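Local coordinates for protein cytochrome C2 (Rhodospirillum rubrum, PDB 3C2C) that carries a covalently attached haem and probably shuttles electrons between membrane complexes, as expected of a bacterial class I cytochrome c, at residues N66-V71 against D99-V104. Sequence-based numbering, arbitrary orientation.
Sequences NLAAYV and DEIENV. With HEM (protoporphyrin IX containing Fe), chain B.
I101 meets A68 and V71 where two helices of the all-helical cytochrome c fold, 64-72 and the C-terminal 98-108, pack beside the haem. From its CB, which points toward helix 64-72, I101 sends out two branches. CG2, anti to the backbone N, lies 3.8 Å from both A68 CB and V71 CG2. CG1 reaches the same V71 CG2 at 3.7 Å, and the terminal CD1 continues past it at 4.3 Å, V71 and I101 running alongside each other in opposite senses. A beta-branched residue suits this place because it spreads two carbons across the A68 and V71 methyls; the small A68 lets its backbone approach that of I101, 6.2 Å from CA to CA. Methyl and methylene carbons make the contact, with no hydrogen bond across it. Helix 64-72 also supplies L67 and Y70 to the haem pocket. A chi1 of -175° swings the Y70 ring toward the haem, CE2 lying 3.7 Å from haem C3A and OH 3.4 Å from haem C1A; the hydroxyl is hydrogen-bonded to that of Y52. A phenylalanine in place of Y70 would probably leave the Y52 hydroxyl without this partner and lose the oxygen contact with the porphyrin. Branched aliphatics suit the buried sites of V71 and L67, whose CD2 lies 3.9 Å from the haem methyl CMA.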
loop_
_atom_site.group_PDB
_atom_site.type_symbol
_atom_site.label_atom_id
_atom_site.label_comp_id
_atom_site.label_asym_id
_atom_site.label_seq_id
_atom_site.Cartn_x
_atom_site.Cartn_y
_atom_site.Cartn_z
ATOM N N ASN A 66 -1.389 -5.539 7.895
ATOM C CA ASN A 66 -1.928 -4.144 7.558
ATOM C C ASN A 66 -2.000 -4.001 6.005
ATOM O O ASN A 66 -2.999 -3.335 5.522
ATOM C CB ASN A 66 -0.860 -3.121 8.060
ATOM C CG ASN A 66 -1.149 -2.619 9.450
ATOM O OD1 ASN A 66 -2.195 -3.077 9.931
ATOM N ND2 ASN A 66 -0.099 -2.397 10.299
ATOM N N LEU A 67 -0.968 -4.609 5.309
ATOM C CA LEU A 67 -1.316 -4.480 3.752
ATOM C C LEU A 67 -2.539 -5.144 3.319
ATOM O O LEU A 67 -3.375 -4.654 2.647
ATOM C CB LEU A 67 -0.001 -5.160 3.268
ATOM C CG LEU A 67 1.187 -4.211 3.206
ATOM C CD1 LEU A 67 2.439 -5.047 2.883
ATOM C CD2 LEU A 67 1.065 -3.070 2.199
ATOM N N ALA A 68 -2.850 -6.227 3.979
ATOM C CA ALA A 68 -4.052 -7.069 3.656
ATOM C C ALA A 68 -5.201 -6.180 3.885
ATOM O O ALA A 68 -6.178 -6.352 3.138
ATOM C CB ALA A 68 -4.057 -8.470 4.142
ATOM N N ALA A 69 -5.475 -5.667 5.117
ATOM C CA ALA A 69 -6.670 -4.861 5.420
ATOM C C ALA A 69 -6.728 -3.600 4.536
ATOM O O ALA A 69 -7.786 -3.154 4.080
ATOM C CB ALA A 69 -6.401 -4.522 6.845
ATOM N N TYR A 70 -5.539 -2.958 4.381
ATOM C CA TYR A 70 -5.526 -1.747 3.505
ATOM C C TYR A 70 -6.054 -1.966 2.112
ATOM O O TYR A 70 -6.849 -1.193 1.627
ATOM C CB TYR A 70 -4.018 -1.302 3.440
ATOM C CG TYR A 70 -3.985 -0.042 2.685
ATOM C CD1 TYR A 70 -4.419 1.240 3.016
ATOM C CD2 TYR A 70 -3.227 -0.040 1.468
ATOM C CE1 TYR A 70 -4.338 2.420 2.300
ATOM C CE2 TYR A 70 -3.089 1.106 0.677
ATOM C CZ TYR A 70 -3.460 2.356 1.178
ATOM O OH TYR A 70 -3.270 3.424 0.341
ATOM N N VAL A 71 -5.435 -3.012 1.525
ATOM C CA VAL A 71 -5.701 -3.032 -0.014
ATOM C C VAL A 71 -7.177 -3.549 -0.257
ATOM O O VAL A 71 -7.705 -3.335 -1.364
ATOM C CB VAL A 71 -4.785 -4.011 -0.814
ATOM C CG1 VAL A 71 -3.387 -3.476 -0.693
ATOM C CG2 VAL A 71 -4.951 -5.528 -0.462
ATOM N N ASP A 99 -7.534 -14.371 -2.579
ATOM C CA ASP A 99 -6.300 -15.037 -3.154
ATOM C C ASP A 99 -5.398 -13.902 -3.676
ATOM O O ASP A 99 -4.258 -14.022 -3.617
ATOM C CB ASP A 99 -6.718 -16.126 -4.102
ATOM C CG ASP A 99 -7.522 -15.679 -5.398
ATOM O OD1 ASP A 99 -6.660 -15.902 -6.415
ATOM O OD2 ASP A 99 -8.627 -15.237 -6.007
ATOM N N GLU A 100 -6.018 -12.961 -4.491
ATOM C CA GLU A 100 -5.326 -11.812 -5.041
ATOM C C GLU A 100 -4.533 -11.068 -4.007
ATOM O O GLU A 100 -3.388 -10.721 -4.274
ATOM C CB GLU A 100 -6.188 -10.916 -5.935
ATOM C CG GLU A 100 -6.775 -11.624 -7.181
ATOM C CD GLU A 100 -7.468 -10.823 -8.190
ATOM O OE1 GLU A 100 -7.841 -11.124 -9.374
ATOM O OE2 GLU A 100 -7.561 -9.586 -7.839
ATOM N N ILE A 101 -5.220 -10.788 -2.776
ATOM C CA ILE A 101 -4.516 -9.914 -1.886
ATOM C C ILE A 101 -3.277 -10.646 -1.429
ATOM O O ILE A 101 -2.231 -10.071 -1.146
ATOM C CB ILE A 101 -5.647 -9.789 -0.765
ATOM C CG1 ILE A 101 -6.685 -8.697 -1.189
ATOM C CG2 ILE A 101 -5.018 -9.216 0.549
ATOM C CD1 ILE A 101 -7.977 -8.606 -0.505
ATOM N N GLU A 102 -3.605 -11.959 -0.997
ATOM C CA GLU A 102 -2.484 -12.723 -0.474
ATOM C C GLU A 102 -1.254 -12.810 -1.405
ATOM O O GLU A 102 -0.110 -12.652 -1.077
ATOM C CB GLU A 102 -2.955 -14.121 -0.011
ATOM N N ASN A 103 -1.502 -13.177 -2.690
ATOM C CA ASN A 103 -0.508 -13.189 -3.856
ATOM C C ASN A 103 0.155 -11.829 -4.058
ATOM O O ASN A 103 1.416 -11.818 -4.025
ATOM C CB ASN A 103 -1.326 -13.710 -5.011
ATOM C CG ASN A 103 -1.806 -15.183 -4.974
ATOM O OD1 ASN A 103 -1.285 -16.008 -4.133
ATOM N ND2 ASN A 103 -2.549 -15.594 -6.012
ATOM N N VAL A 104 -0.570 -10.733 -4.132
ATOM C CA VAL A 104 0.066 -9.363 -4.290
ATOM C C VAL A 104 1.058 -9.081 -3.211
ATOM O O VAL A 104 2.133 -8.454 -3.297
ATOM C CB VAL A 104 -0.924 -8.138 -4.312
ATOM C CG1 VAL A 104 -0.190 -7.157 -5.237
ATOM C CG2 VAL A 104 -2.061 -8.698 -5.130
HETATM C CHA HEM B . -0.782 4.640 -1.779
HETATM C CHB HEM B . -0.492 -0.190 -2.698
HETATM C CHC HEM B . -3.335 0.486 -6.652
HETATM C CHD HEM B . -3.234 5.253 -5.999
HETATM C C1A HEM B . -0.579 3.246 -1.714
HETATM C C2A HEM B . 0.082 2.593 -0.603
HETATM C C3A HEM B . 0.266 1.315 -0.904
HETATM C C4A HEM B . -0.492 1.031 -2.130
HETATM C CMA HEM B . 0.869 0.199 0.058
HETATM C CAA HEM B . 0.653 3.384 0.663
HETATM C CBA HEM B . 2.205 3.636 0.696
HETATM C CGA HEM B . 2.658 4.465 1.844
HETATM O O1A HEM B . 1.941 4.536 2.941
HETATM O O2A HEM B . 3.821 4.886 1.744
HETATM C C1B HEM B . -1.136 -0.327 -3.974
HETATM C C2B HEM B . -1.349 -1.607 -4.565
HETATM C C3B HEM B . -2.164 -1.353 -5.612
HETATM C C4B HEM B . -2.596 -0.024 -5.641
HETATM C CMB HEM B . -0.570 -2.913 -4.169
HETATM C CAB HEM B . -2.850 -2.448 -6.572
HETATM C CBB HEM B . -3.240 -3.727 -6.001
HETATM C C1C HEM B . -3.547 1.795 -6.757
HETATM C C2C HEM B . -4.246 2.474 -7.972
HETATM C C3C HEM B . -4.335 3.760 -7.672
HETATM C C4C HEM B . -3.417 4.012 -6.552
HETATM C CMC HEM B . -5.029 1.567 -8.912
HETATM C CAC HEM B . -5.011 4.899 -8.479
HETATM C CBC HEM B . -6.219 4.806 -9.108
HETATM C C1D HEM B . -2.621 5.491 -4.786
HETATM C C2D HEM B . -2.472 6.760 -4.159
HETATM C C3D HEM B . -1.787 6.595 -3.012
HETATM C C4D HEM B . -1.562 5.215 -2.805
HETATM C CMD HEM B . -3.034 8.046 -4.886
HETATM C CAD HEM B . -1.451 7.695 -1.947
HETATM C CBD HEM B . -2.764 7.960 -1.219
HETATM C CGD HEM B . -2.869 9.272 -0.474
HETATM O O1D HEM B . -1.839 9.832 -0.013
HETATM O O2D HEM B . -4.077 9.701 -0.208
HETATM N NA HEM B . -0.877 2.273 -2.592
HETATM N NB HEM B . -2.000 0.619 -4.591
HETATM N NC HEM B . -3.105 2.797 -5.956
HETATM N ND HEM B . -2.098 4.497 -3.941
HETATM FE FE HEM B . -1.999 2.570 -4.282
#